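Local coordinates for protein DNA fragmentation factor subunit beta (Mus musculus, PDB 1V0D) that cuts chromosomal DNA and drives chromatin condensation during apoptosis, acting as the caspase-activated nuclease, at residues E187-V192 and T274-I279; G194-K199 and V285-F290; E224-C229 and S243-G248. One frame throughout, in Å; residues are numbered along the deposited sequence.

Contacts 1 and 2 share helix 186-202 and touch one another, their centres 10 Å apart; they set that helix against two helices that follow each other in the chain, 267-281 and 287-295. Contact 3 lies about 37 Å from contact 1 and 31 Å from contact 2, centre to centre, and in sequence is nested inside the loops both close. Contact 1 is buried and apolar, with no hydrogen bond across it. Contact 2 sits at the surface, where an indole meets serine and lysine carbon as well as methionine. Contact 3, buried and nearer the chain's centre, adds strand hydrogen bonds and a zinc ligand.

Contact 1 (E187-V192 and T274-I279); sequences EEYLRV and TLAEAI
Helix-to-helix packing joins helix 186-202 to helix 267-281, with Tyr-189 and Ile-279 carrying most of the 257 Å² buried here. The two short axes approach to 10.1 Å and their directions differ by 121°, so the helices are steeply inclined and meet over a limited patch. Their closest pair of CA atoms, 6.7 Å apart, belongs to Tyr-189 and Ile-279. The CD1 methyl of Ile-279 is the central element: it comes 3.6 Å from Tyr-189 CA and 3.7 Å from Val-192 CG2, meeting the valine branch tip to tip, while the Ile-279 side chain as a whole crosses that of Tyr-189 at about a right angle. The other isoleucine branch, CG2, lies 3.9 Å from Glu-188 CB, at the margin of the patch. With CG anti to the backbone N (chi1 -169°), the tyrosine ring extends along the second helix, where CE1 meets Leu-275 CD1 obliquely and an edge is directed at Ala-276 CA, 4.2 Å from CE1. The phenol oxygen is satisfied outside the pair by a hydrogen bond with the carbonyl O of Val-174, which helps to hold the far end of the ring. Phe-290 of helix 287-295 packs on Leu-275, and Trp-287 on Val-192, extending the apolar layer. The result is a steeply crossed helix pair in the DFF40 nuclease part of the chain, packed through apolar side chains with no hydrogen bond across it.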
ATOM      1  N   GLU A 187     -17.121  22.713  23.482  1.00 78.18           N
ATOM      2  CA  GLU A 187     -16.114  22.975  24.509  1.00 78.00           C
ATOM      3  C   GLU A 187     -15.688  21.673  25.178  1.00 77.61           C
ATOM      4  O   GLU A 187     -14.502  21.345  25.221  1.00 78.25           O
ATOM      5  CB  GLU A 187     -16.661  23.942  25.553  1.00 78.00           C
ATOM      6  N   GLU A 188     -16.665  20.935  25.696  1.00 76.99           N
ATOM      7  CA  GLU A 188     -16.393  19.667  26.364  1.00 76.04           C
ATOM      8  C   GLU A 188     -15.639  18.715  25.444  1.00 73.40           C
ATOM      9  O   GLU A 188     -14.737  18.006  25.883  1.00 72.95           O
ATOM     10  CB  GLU A 188     -17.703  19.015  26.827  1.00 78.53           C
ATOM     11  CG  GLU A 188     -17.829  18.879  28.341  1.00 82.33           C
ATOM     12  CD  GLU A 188     -16.813  17.909  28.935  1.00 85.46           C
ATOM     13  OE1 GLU A 188     -16.767  17.764  30.179  1.00 86.78           O
ATOM     14  OE2 GLU A 188     -16.061  17.285  28.158  1.00 87.47           O
ATOM     15  N   TYR A 189     -16.005  18.701  24.168  1.00 70.79           N
ATOM     16  CA  TYR A 189     -15.342  17.829  23.211  1.00 68.57           C
ATOM     17  C   TYR A 189     -13.848  18.084  23.281  1.00 68.06           C
ATOM     18  O   TYR A 189     -13.056  17.147  23.399  1.00 67.72           O
ATOM     19  CB  TYR A 189     -15.834  18.111  21.794  1.00 67.02           C
ATOM     20  CG  TYR A 189     -15.405  17.088  20.765  1.00 64.25           C
ATOM     21  CD1 TYR A 189     -16.171  15.953  20.519  1.00 62.92           C
ATOM     22  CD2 TYR A 189     -14.263  17.287  19.993  1.00 64.72           C
ATOM     23  CE1 TYR A 189     -15.822  15.047  19.518  1.00 61.25           C
ATOM     24  CE2 TYR A 189     -13.900  16.384  18.989  1.00 63.05           C
ATOM     25  CZ  TYR A 189     -14.689  15.271  18.752  1.00 61.50           C
ATOM     26  OH  TYR A 189     -14.363  14.417  17.724  1.00 59.19           O
ATOM     27  N   LEU A 190     -13.469  19.359  23.218  1.00 67.41           N
ATOM     28  CA  LEU A 190     -12.058  19.740  23.275  1.00 67.57           C
ATOM     29  C   LEU A 190     -11.451  19.379  24.623  1.00 67.12           C
ATOM     30  O   LEU A 190     -10.280  19.010  24.709  1.00 66.32           O
ATOM     31  CB  LEU A 190     -11.903  21.236  23.000  1.00 67.29           C
ATOM     32  CG  LEU A 190     -12.407  21.658  21.613  1.00 68.36           C
ATOM     33  CD1 LEU A 190     -12.375  23.174  21.483  1.00 67.74           C
ATOM     34  CD2 LEU A 190     -11.569  20.991  20.531  1.00 65.80           C
ATOM     35  N   ARG A 191     -12.252  19.488  25.676  1.00 67.98           N
ATOM     36  CA  ARG A 191     -11.785  19.134  27.008  1.00 70.10           C
ATOM     37  C   ARG A 191     -11.473  17.634  27.026  1.00 70.25           C
ATOM     38  O   ARG A 191     -10.417  17.219  27.514  1.00 71.02           O
ATOM     39  CB  ARG A 191     -12.857  19.450  28.057  1.00 72.22           C
ATOM     40  CG  ARG A 191     -12.555  18.863  29.432  1.00 75.89           C
ATOM     41  CD  ARG A 191     -13.800  18.222  30.043  1.00 79.52           C
ATOM     42  NE  ARG A 191     -13.487  17.145  30.987  1.00 81.93           N
ATOM     43  CZ  ARG A 191     -12.815  16.036  30.674  1.00 83.48           C
ATOM     44  NH1 ARG A 191     -12.372  15.844  29.434  1.00 84.06           N
ATOM     45  NH2 ARG A 191     -12.590  15.110  31.599  1.00 83.17           N
ATOM     46  N   VAL A 192     -12.398  16.833  26.492  1.00 69.03           N
ATOM     47  CA  VAL A 192     -12.246  15.378  26.431  1.00 67.60           C
ATOM     48  C   VAL A 192     -11.081  15.032  25.515  1.00 67.60           C
ATOM     49  O   VAL A 192     -10.200  14.247  25.876  1.00 67.75           O
ATOM     50  CB  VAL A 192     -13.537  14.688  25.884  1.00 67.30           C
ATOM     51  CG1 VAL A 192     -13.286  13.213  25.623  1.00 66.19           C
ATOM     52  CG2 VAL A 192     -14.671  14.833  26.883  1.00 66.62           C
ATOM     53  N   THR A 274     -20.170   8.572  17.503  1.00 46.75           N
ATOM     54  CA  THR A 274     -20.809   8.150  18.750  1.00 46.65           C
ATOM     55  C   THR A 274     -20.235   8.994  19.894  1.00 47.55           C
ATOM     56  O   THR A 274     -20.953   9.399  20.813  1.00 46.55           O
ATOM     57  CB  THR A 274     -20.527   6.684  19.062  1.00 46.38           C
ATOM     58  OG1 THR A 274     -21.201   5.850  18.114  1.00 46.73           O
ATOM     59  CG2 THR A 274     -21.003   6.351  20.441  1.00 45.43           C
ATOM     60  N   LEU A 275     -18.929   9.254  19.822  1.00 48.73           N
ATOM     61  CA  LEU A 275     -18.223  10.050  20.819  1.00 48.90           C
ATOM     62  C   LEU A 275     -18.857  11.427  20.884  1.00 50.77           C
ATOM     63  O   LEU A 275     -19.160  11.934  21.972  1.00 51.24           O
ATOM     64  CB  LEU A 275     -16.743  10.160  20.439  1.00 49.00           C
ATOM     65  CG  LEU A 275     -15.724  10.777  21.406  1.00 48.70           C
ATOM     66  CD1 LEU A 275     -15.600  12.237  21.131  1.00 48.64           C
ATOM     67  CD2 LEU A 275     -16.126  10.521  22.851  1.00 47.98           C
ATOM     68  N   ALA A 276     -19.070  12.027  19.715  1.00 51.79           N
ATOM     69  CA  ALA A 276     -19.689  13.351  19.635  1.00 53.81           C
ATOM     70  C   ALA A 276     -21.083  13.294  20.248  1.00 55.67           C
ATOM     71  O   ALA A 276     -21.397  14.044  21.176  1.00 57.01           O
ATOM     72  CB  ALA A 276     -19.782  13.813  18.179  1.00 53.68           C
ATOM     73  N   GLU A 277     -21.914  12.395  19.730  1.00 56.09           N
ATOM     74  CA  GLU A 277     -23.268  12.240  20.230  1.00 57.03           C
ATOM     75  C   GLU A 277     -23.314  12.009  21.746  1.00 56.10           C
ATOM     76  O   GLU A 277     -24.179  12.557  22.432  1.00 55.71           O
ATOM     77  CB  GLU A 277     -23.965  11.099  19.485  1.00 59.34           C
ATOM     78  CG  GLU A 277     -25.084  11.571  18.564  1.00 67.53           C
ATOM     79  CD  GLU A 277     -26.425  11.748  19.301  1.00 75.06           C
ATOM     80  OE1 GLU A 277     -26.964  10.722  19.795  1.00 78.05           O
ATOM     81  OE2 GLU A 277     -26.941  12.898  19.388  1.00 76.40           O
ATOM     82  N   ALA A 278     -22.374  11.226  22.271  1.00 55.58           N
ATOM     83  CA  ALA A 278     -22.333  10.938  23.709  1.00 55.60           C
ATOM     84  C   ALA A 278     -22.014  12.175  24.542  1.00 55.20           C
ATOM     85  O   ALA A 278     -22.541  12.351  25.639  1.00 54.62           O
ATOM     86  CB  ALA A 278     -21.312   9.841  23.998  1.00 55.54           C
ATOM     87  N   ILE A 279     -21.142  13.029  24.019  1.00 55.04           N
ATOM     88  CA  ILE A 279     -20.767  14.250  24.716  1.00 54.45           C
ATOM     89  C   ILE A 279     -21.911  15.259  24.729  1.00 55.18           C
ATOM     90  O   ILE A 279     -21.955  16.141  25.581  1.00 56.32           O
ATOM     91  CB  ILE A 279     -19.527  14.890  24.063  1.00 54.37           C
ATOM     92  CG1 ILE A 279     -18.284  14.103  24.468  1.00 54.74           C
ATOM     93  CG2 ILE A 279     -19.395  16.342  24.470  1.00 52.64           C
ATOM     94  CD1 ILE A 279     -16.995  14.691  23.950  1.00 56.90           C
TER

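Contact 2 (G194-K199 and V285-F290); sequences GSMCQK and VNWEYF
Unusually, the indole of Trp-287 is flanked on one face by Ser-195 of the other helix and on the opposite face by the carboxylate of its own neighbour, Glu-288. The methylene CB of Ser-195 makes a CH-pi contact, 4.0 Å from the centroid of the six-membered ring and 19° off its normal, whereas Glu-288 CD stands 3.3 Å above the ring plane. Trp-287 CG lies between its backbone N and carbonyl carbon (chi1 70°), a rotation that sends the ring towards helix 186-202. Two more side chains of that helix meet it: Met-196 CG reaches Trp-287 CE3 at 3.8 Å, the chains sliding past each other in opposite directions, and Lys-199 brings its CD to the ring edge, 4.1 Å from CH2. The polar ends look elsewhere. Ser-195 OG is hydrogen-bonded to Arg-191 O one turn back, and Glu-288 OE1 forms a salt bridge with Arg-324. Lys-199 NZ stays 5.7 Å from Glu-288 OE2, so no direct ion pair crosses the contact. Cohesion between the segments therefore comes from carbon packed around an aromatic ring, with opposite charges near enough to add, at most, a modest long-range attraction.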
ATOM      1  N   GLY A 194      -8.661  16.621  24.952  1.00 66.72           N
ATOM      2  CA  GLY A 194      -7.412  17.003  25.586  1.00 65.32           C
ATOM      3  C   GLY A 194      -6.930  15.874  26.476  1.00 64.28           C
ATOM      4  O   GLY A 194      -5.761  15.496  26.429  1.00 64.67           O
ATOM      5  N   SER A 195      -7.840  15.333  27.284  1.00 63.35           N
ATOM      6  CA  SER A 195      -7.538  14.227  28.194  1.00 63.02           C
ATOM      7  C   SER A 195      -6.929  13.046  27.443  1.00 63.51           C
ATOM      8  O   SER A 195      -5.914  12.478  27.861  1.00 63.61           O
ATOM      9  CB  SER A 195      -8.813  13.747  28.884  1.00 61.45           C
ATOM     10  OG  SER A 195      -9.558  14.834  29.392  1.00 62.12           O
ATOM     11  N   MET A 196      -7.568  12.667  26.341  1.00 62.82           N
ATOM     12  CA  MET A 196      -7.087  11.554  25.546  1.00 62.02           C
ATOM     13  C   MET A 196      -5.663  11.823  25.096  1.00 61.86           C
ATOM     14  O   MET A 196      -4.839  10.914  25.049  1.00 61.92           O
ATOM     15  CB  MET A 196      -7.988  11.330  24.329  1.00 61.46           C
ATOM     16  CG  MET A 196      -9.360  10.737  24.656  1.00 62.47           C
ATOM     17  SD  MET A 196     -10.384  10.482  23.171  1.00 60.64           S
ATOM     18  CE  MET A 196     -10.912  12.144  22.862  1.00 62.31           C
ATOM     19  N   CYS A 197      -5.362  13.073  24.778  1.00 62.20           N
ATOM     20  CA  CYS A 197      -4.021  13.406  24.331  1.00 63.30           C
ATOM     21  C   CYS A 197      -2.968  13.289  25.433  1.00 62.77           C
ATOM     22  O   CYS A 197      -1.836  12.855  25.186  1.00 61.95           O
ATOM     23  CB  CYS A 197      -3.984  14.807  23.770  1.00 65.42           C
ATOM     24  SG  CYS A 197      -2.287  15.353  23.604  1.00 75.83           S
ATOM     25  N   GLN A 198      -3.328  13.696  26.643  1.00 62.04           N
ATOM     26  CA  GLN A 198      -2.396  13.593  27.757  1.00 62.26           C
ATOM     27  C   GLN A 198      -2.037  12.114  27.904  1.00 61.24           C
ATOM     28  O   GLN A 198      -0.862  11.744  27.888  1.00 61.47           O
ATOM     29  CB  GLN A 198      -3.039  14.125  29.047  1.00 62.61           C
ATOM     30  N   LYS A 199      -3.064  11.274  28.023  1.00 60.16           N
ATOM     31  CA  LYS A 199      -2.877   9.833  28.168  1.00 58.80           C
ATOM     32  C   LYS A 199      -2.044   9.251  27.035  1.00 57.83           C
ATOM     33  O   LYS A 199      -1.233   8.357  27.254  1.00 55.74           O
ATOM     34  CB  LYS A 199      -4.231   9.130  28.219  1.00 59.42           C
ATOM     35  CG  LYS A 199      -4.132   7.639  28.439  1.00 59.72           C
ATOM     36  CD  LYS A 199      -5.390   7.125  29.106  1.00 60.94           C
ATOM     37  CE  LYS A 199      -5.191   5.712  29.624  1.00 61.17           C
ATOM     38  NZ  LYS A 199      -6.239   5.346  30.622  1.00 63.26           N
ATOM     39  N   VAL A 285     -19.561  11.415  30.231  1.00 53.74           N
ATOM     40  CA  VAL A 285     -18.962  10.456  29.317  1.00 51.56           C
ATOM     41  C   VAL A 285     -17.725   9.725  29.819  1.00 51.67           C
ATOM     42  O   VAL A 285     -16.773  10.334  30.302  1.00 51.43           O
ATOM     43  CB  VAL A 285     -18.602  11.125  27.991  1.00 49.41           C
ATOM     44  CG1 VAL A 285     -17.934  10.127  27.077  1.00 51.14           C
ATOM     45  CG2 VAL A 285     -19.843  11.669  27.341  1.00 51.04           C
ATOM     46  N   ASN A 286     -17.749   8.405  29.681  1.00 52.11           N
ATOM     47  CA  ASN A 286     -16.635   7.562  30.083  1.00 51.23           C
ATOM     48  C   ASN A 286     -15.626   7.568  28.939  1.00 51.39           C
ATOM     49  O   ASN A 286     -15.411   6.547  28.277  1.00 49.22           O
ATOM     50  CB  ASN A 286     -17.126   6.139  30.345  1.00 49.41           C
ATOM     51  CG  ASN A 286     -15.990   5.160  30.542  1.00 50.51           C
ATOM     52  OD1 ASN A 286     -14.929   5.515  31.069  1.00 52.39           O
ATOM     53  ND2 ASN A 286     -16.204   3.915  30.132  1.00 50.25           N
ATOM     54  N   TRP A 287     -15.006   8.726  28.726  1.00 53.03           N
ATOM     55  CA  TRP A 287     -14.038   8.904  27.646  1.00 54.26           C
ATOM     56  C   TRP A 287     -12.937   7.851  27.563  1.00 53.76           C
ATOM     57  O   TRP A 287     -12.390   7.611  26.486  1.00 54.51           O
ATOM     58  CB  TRP A 287     -13.424  10.316  27.695  1.00 56.38           C
ATOM     59  CG  TRP A 287     -12.504  10.589  28.841  1.00 57.51           C
ATOM     60  CD1 TRP A 287     -12.795  11.283  29.978  1.00 57.95           C
ATOM     61  CD2 TRP A 287     -11.136  10.178  28.958  1.00 59.09           C
ATOM     62  NE1 TRP A 287     -11.693  11.330  30.803  1.00 58.01           N
ATOM     63  CE2 TRP A 287     -10.660  10.660  30.201  1.00 59.62           C
ATOM     64  CE3 TRP A 287     -10.264   9.449  28.134  1.00 60.45           C
ATOM     65  CZ2 TRP A 287      -9.345  10.435  30.642  1.00 59.91           C
ATOM     66  CZ3 TRP A 287      -8.952   9.224  28.576  1.00 61.39           C
ATOM     67  CH2 TRP A 287      -8.509   9.717  29.819  1.00 60.39           C
ATOM     68  N   GLU A 288     -12.611   7.206  28.677  1.00 53.92           N
ATOM     69  CA  GLU A 288     -11.571   6.175  28.638  1.00 52.97           C
ATOM     70  C   GLU A 288     -11.974   5.052  27.676  1.00 50.80           C
ATOM     71  O   GLU A 288     -11.122   4.432  27.029  1.00 49.15           O
ATOM     72  CB  GLU A 288     -11.325   5.588  30.036  1.00 54.69           C
ATOM     73  CG  GLU A 288     -10.521   6.482  30.974  1.00 58.81           C
ATOM     74  CD  GLU A 288     -11.311   7.683  31.476  1.00 63.12           C
ATOM     75  OE1 GLU A 288     -12.515   7.799  31.135  1.00 65.49           O
ATOM     76  OE2 GLU A 288     -10.730   8.508  32.220  1.00 62.75           O
ATOM     77  N   TYR A 289     -13.278   4.792  27.596  1.00 49.14           N
ATOM     78  CA  TYR A 289     -13.806   3.745  26.725  1.00 45.69           C
ATOM     79  C   TYR A 289     -13.495   4.067  25.267  1.00 44.43           C
ATOM     80  O   TYR A 289     -12.992   3.205  24.531  1.00 44.15           O
ATOM     81  CB  TYR A 289     -15.325   3.588  26.932  1.00 43.39           C
ATOM     82  CG  TYR A 289     -15.976   2.631  25.955  1.00 40.98           C
ATOM     83  CD1 TYR A 289     -15.462   1.353  25.762  1.00 40.73           C
ATOM     84  CD2 TYR A 289     -17.077   3.020  25.189  1.00 39.02           C
ATOM     85  CE1 TYR A 289     -16.019   0.486  24.823  1.00 41.00           C
ATOM     86  CE2 TYR A 289     -17.648   2.159  24.249  1.00 37.93           C
ATOM     87  CZ  TYR A 289     -17.113   0.895  24.065  1.00 41.15           C
ATOM     88  OH  TYR A 289     -17.630   0.041  23.100  1.00 39.27           O
ATOM     89  N   PHE A 290     -13.792   5.307  24.870  1.00 42.95           N
ATOM     90  CA  PHE A 290     -13.549   5.784  23.512  1.00 43.67           C
ATOM     91  C   PHE A 290     -12.055   5.792  23.217  1.00 46.13           C
ATOM     92  O   PHE A 290     -11.623   5.573  22.078  1.00 47.24           O
ATOM     93  CB  PHE A 290     -14.129   7.181  23.331  1.00 42.16           C
ATOM     94  CG  PHE A 290     -15.623   7.211  23.361  1.00 42.69           C
ATOM     95  CD1 PHE A 290     -16.305   7.470  24.545  1.00 42.50           C
ATOM     96  CD2 PHE A 290     -16.359   6.896  22.219  1.00 42.53           C
ATOM     97  CE1 PHE A 290     -17.710   7.408  24.594  1.00 42.70           C
ATOM     98  CE2 PHE A 290     -17.763   6.830  22.257  1.00 42.96           C
ATOM     99  CZ  PHE A 290     -18.437   7.086  23.448  1.00 41.83           C
TER

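Contact 3 (E224-C229 and S243-G248). With ZN (zinc ion), chain B.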
ATOM      1  N   GLU A 224      12.049 -10.851  17.800  1.00 55.50           N
ATOM      2  CA  GLU A 224      12.881 -10.853  16.595  1.00 57.82           C
ATOM      3  C   GLU A 224      12.313  -9.889  15.553  1.00 57.15           C
ATOM      4  O   GLU A 224      12.950  -9.613  14.535  1.00 58.62           O
ATOM      5  CB  GLU A 224      12.977 -12.261  15.983  1.00 58.98           C
ATOM      6  CG  GLU A 224      13.803 -13.255  16.784  1.00 64.86           C
ATOM      7  CD  GLU A 224      13.215 -13.537  18.166  1.00 70.86           C
ATOM      8  OE1 GLU A 224      12.028 -13.953  18.235  1.00 74.21           O
ATOM      9  OE2 GLU A 224      13.937 -13.350  19.180  1.00 71.91           O
ATOM     10  N   GLY A 225      11.111  -9.382  15.807  1.00 55.36           N
ATOM     11  CA  GLY A 225      10.496  -8.456  14.875  1.00 53.79           C
ATOM     12  C   GLY A 225       9.448  -9.050  13.943  1.00 53.23           C
ATOM     13  O   GLY A 225       9.055  -8.392  12.978  1.00 53.31           O
ATOM     14  N   TRP A 226       8.983 -10.270  14.216  1.00 51.13           N
ATOM     15  CA  TRP A 226       7.968 -10.902  13.366  1.00 50.54           C
ATOM     16  C   TRP A 226       6.507 -10.585  13.720  1.00 50.10           C
ATOM     17  O   TRP A 226       6.050 -10.884  14.829  1.00 50.11           O
ATOM     18  CB  TRP A 226       8.141 -12.421  13.366  1.00 51.35           C
ATOM     19  CG  TRP A 226       9.260 -12.904  12.502  1.00 53.27           C
ATOM     20  CD1 TRP A 226      10.531 -13.220  12.894  1.00 53.15           C
ATOM     21  CD2 TRP A 226       9.214 -13.100  11.088  1.00 53.22           C
ATOM     22  NE1 TRP A 226      11.280 -13.602  11.808  1.00 53.06           N
ATOM     23  CE2 TRP A 226      10.497 -13.538  10.685  1.00 54.37           C
ATOM     24  CE3 TRP A 226       8.214 -12.947  10.119  1.00 52.49           C
ATOM     25  CZ2 TRP A 226      10.807 -13.826   9.348  1.00 54.50           C
ATOM     26  CZ3 TRP A 226       8.521 -13.231   8.792  1.00 53.48           C
ATOM     27  CH2 TRP A 226       9.808 -13.667   8.420  1.00 53.73           C
ATOM     28  N   PHE A 227       5.775  -9.994  12.772  1.00 48.12           N
ATOM     29  CA  PHE A 227       4.366  -9.667  12.980  1.00 46.09           C
ATOM     30  C   PHE A 227       3.492 -10.656  12.216  1.00 47.18           C
ATOM     31  O   PHE A 227       3.843 -11.085  11.117  1.00 47.40           O
ATOM     32  CB  PHE A 227       4.039  -8.261  12.490  1.00 43.63           C
ATOM     33  CG  PHE A 227       4.796  -7.177  13.189  1.00 44.30           C
ATOM     34  CD1 PHE A 227       6.131  -6.924  12.877  1.00 45.39           C
ATOM     35  CD2 PHE A 227       4.168  -6.375  14.141  1.00 43.85           C
ATOM     36  CE1 PHE A 227       6.834  -5.879  13.503  1.00 45.37           C
ATOM     37  CE2 PHE A 227       4.860  -5.325  14.773  1.00 43.78           C
ATOM     38  CZ  PHE A 227       6.192  -5.078  14.453  1.00 42.93           C
ATOM     39  N   SER A 228       2.356 -11.025  12.803  1.00 48.79           N
ATOM     40  CA  SER A 228       1.435 -11.959  12.166  1.00 48.63           C
ATOM     41  C   SER A 228       0.136 -11.261  11.865  1.00 49.69           C
ATOM     42  O   SER A 228      -0.397 -10.533  12.703  1.00 50.70           O
ATOM     43  CB  SER A 228       1.147 -13.148  13.071  1.00 48.24           C
ATOM     44  OG  SER A 228       2.239 -14.048  13.094  1.00 51.85           O
ATOM     45  N   CYS A 229      -0.380 -11.470  10.664  1.00 49.78           N
ATOM     46  CA  CYS A 229      -1.641 -10.849  10.308  1.00 49.97           C
ATOM     47  C   CYS A 229      -2.677 -11.422  11.273  1.00 52.28           C
ATOM     48  O   CYS A 229      -2.687 -12.627  11.535  1.00 54.43           O
ATOM     49  CB  CYS A 229      -2.014 -11.200   8.868  1.00 46.38           C
ATOM     50  SG  CYS A 229      -3.530 -10.426   8.315  1.00 45.75           S
ATOM     51  N   SER A 243       2.709 -12.985   7.383  1.00 51.23           N
ATOM     52  CA  SER A 243       3.643 -12.545   8.410  1.00 50.83           C
ATOM     53  C   SER A 243       4.597 -11.567   7.739  1.00 50.58           C
ATOM     54  O   SER A 243       4.575 -11.402   6.522  1.00 50.54           O
ATOM     55  CB  SER A 243       4.410 -13.721   9.023  1.00 51.76           C
ATOM     56  OG  SER A 243       5.362 -14.274   8.135  1.00 55.34           O
ATOM     57  N   ILE A 244       5.430 -10.903   8.522  1.00 50.96           N
ATOM     58  CA  ILE A 244       6.351  -9.943   7.946  1.00 51.04           C
ATOM     59  C   ILE A 244       7.318  -9.469   9.011  1.00 52.85           C
ATOM     60  O   ILE A 244       6.922  -9.258  10.160  1.00 53.24           O
ATOM     61  CB  ILE A 244       5.590  -8.719   7.386  1.00 49.40           C
ATOM     62  CG1 ILE A 244       6.558  -7.795   6.637  1.00 46.51           C
ATOM     63  CG2 ILE A 244       4.901  -7.966   8.530  1.00 47.71           C
ATOM     64  CD1 ILE A 244       5.888  -6.595   5.974  1.00 44.41           C
ATOM     65  N   ASN A 245       8.586  -9.315   8.638  1.00 53.82           N
ATOM     66  CA  ASN A 245       9.580  -8.837   9.587  1.00 54.18           C
ATOM     67  C   ASN A 245      10.214  -7.585   9.015  1.00 54.82           C
ATOM     68  O   ASN A 245      11.250  -7.638   8.351  1.00 57.21           O
ATOM     69  CB  ASN A 245      10.642  -9.905   9.856  1.00 53.70           C
ATOM     70  CG  ASN A 245      11.550  -9.543  11.030  1.00 54.99           C
ATOM     71  OD1 ASN A 245      12.022 -10.422  11.756  1.00 57.03           O
ATOM     72  ND2 ASN A 245      11.803  -8.249  11.216  1.00 53.08           N
ATOM     73  N   PRO A 246       9.596  -6.427   9.274  1.00 55.34           N
ATOM     74  CA  PRO A 246      10.106  -5.146   8.773  1.00 55.44           C
ATOM     75  C   PRO A 246      11.543  -4.842   9.189  1.00 56.05           C
ATOM     76  O   PRO A 246      12.166  -3.942   8.640  1.00 56.13           O
ATOM     77  CB  PRO A 246       9.112  -4.139   9.347  1.00 54.95           C
ATOM     78  CG  PRO A 246       8.722  -4.777  10.651  1.00 54.12           C
ATOM     79  CD  PRO A 246       8.510  -6.217  10.247  1.00 53.98           C
ATOM     80  N   TYR A 247      12.070  -5.595  10.147  1.00 57.30           N
ATOM     81  CA  TYR A 247      13.424  -5.347  10.624  1.00 59.51           C
ATOM     82  C   TYR A 247      14.573  -5.922   9.809  1.00 61.60           C
ATOM     83  O   TYR A 247      15.723  -5.519  10.012  1.00 63.41           O
ATOM     84  CB  TYR A 247      13.609  -5.853  12.056  1.00 57.86           C
ATOM     85  CG  TYR A 247      12.858  -5.091  13.105  1.00 56.30           C
ATOM     86  CD1 TYR A 247      11.530  -5.399  13.398  1.00 55.95           C
ATOM     87  CD2 TYR A 247      13.482  -4.086  13.839  1.00 55.29           C
ATOM     88  CE1 TYR A 247      10.838  -4.732  14.400  1.00 52.63           C
ATOM     89  CE2 TYR A 247      12.798  -3.409  14.847  1.00 54.45           C
ATOM     90  CZ  TYR A 247      11.475  -3.744  15.120  1.00 52.48           C
ATOM     91  OH  TYR A 247      10.789  -3.098  16.113  1.00 52.97           O
ATOM     92  N   GLY A 248      14.310  -6.846   8.897  1.00 62.07           N
ATOM     93  CA  GLY A 248      15.450  -7.408   8.198  1.00 64.51           C
ATOM     94  C   GLY A 248      15.625  -7.101   6.734  1.00 65.01           C
ATOM     95  O   GLY A 248      16.253  -7.885   6.021  1.00 66.95           O
TER
HETATM   96 ZN    ZN B 401      -4.014 -11.942   6.565  1.00 50.20          ZN
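Phe-227 and Ile-244 pair in a two-stranded antiparallel sheet, strands 227-228 and 243-244. The loop between the strands supplies three of the four ligands of a zinc site, probably structural, made of three cysteines and one histidine. Backbone bonding sets the register. Phe-227 N donates to Ile-244 O at 2.9 Å in a nearly straight bond (176° at the hydrogen), while the return bond, Ile-244 N to Phe-227 O, is bent to 135° and weak. Ser-228 and Ser-243 follow as a non-hydrogen-bonded pair, directed to the other face of the sheet from Phe-227 and Ile-244. Beyond the strands the segments stay close, and Asn-245 CA makes a CA-H...O contact with Gly-225 O at 3.5 Å.

Aromatic packing dominates the side chains. Asn-245 CB sits over the face of Trp-226, 3.7 Å from the centroid of the six-membered ring and 10° off the normal, with the amide plane steeply inclined to the ring. Trp-226 also receives Lys-120 of the second subunit. Phe-227 CE1 lies 3.6 Å from Pro-246 CG, the two side chains crossing at about a right angle, and Leu-302 of strand 300-303 adjoins the phenylalanine. Tyr-247 CD1 lies against Gly-225 CA at 3.5 Å, where the glycine adopts a positive phi; the tyrosine hydroxyl is hydrogen-bonded with Phe-210 O and Arg-212 N.

Metal coordination closes the segment. Cys-238 and His-242 of the same loop, with Cys-307 from further along the chain, complete the site, and Cys-229, its sulfur anti to the backbone N, places SG 2.4 Å from the zinc ion.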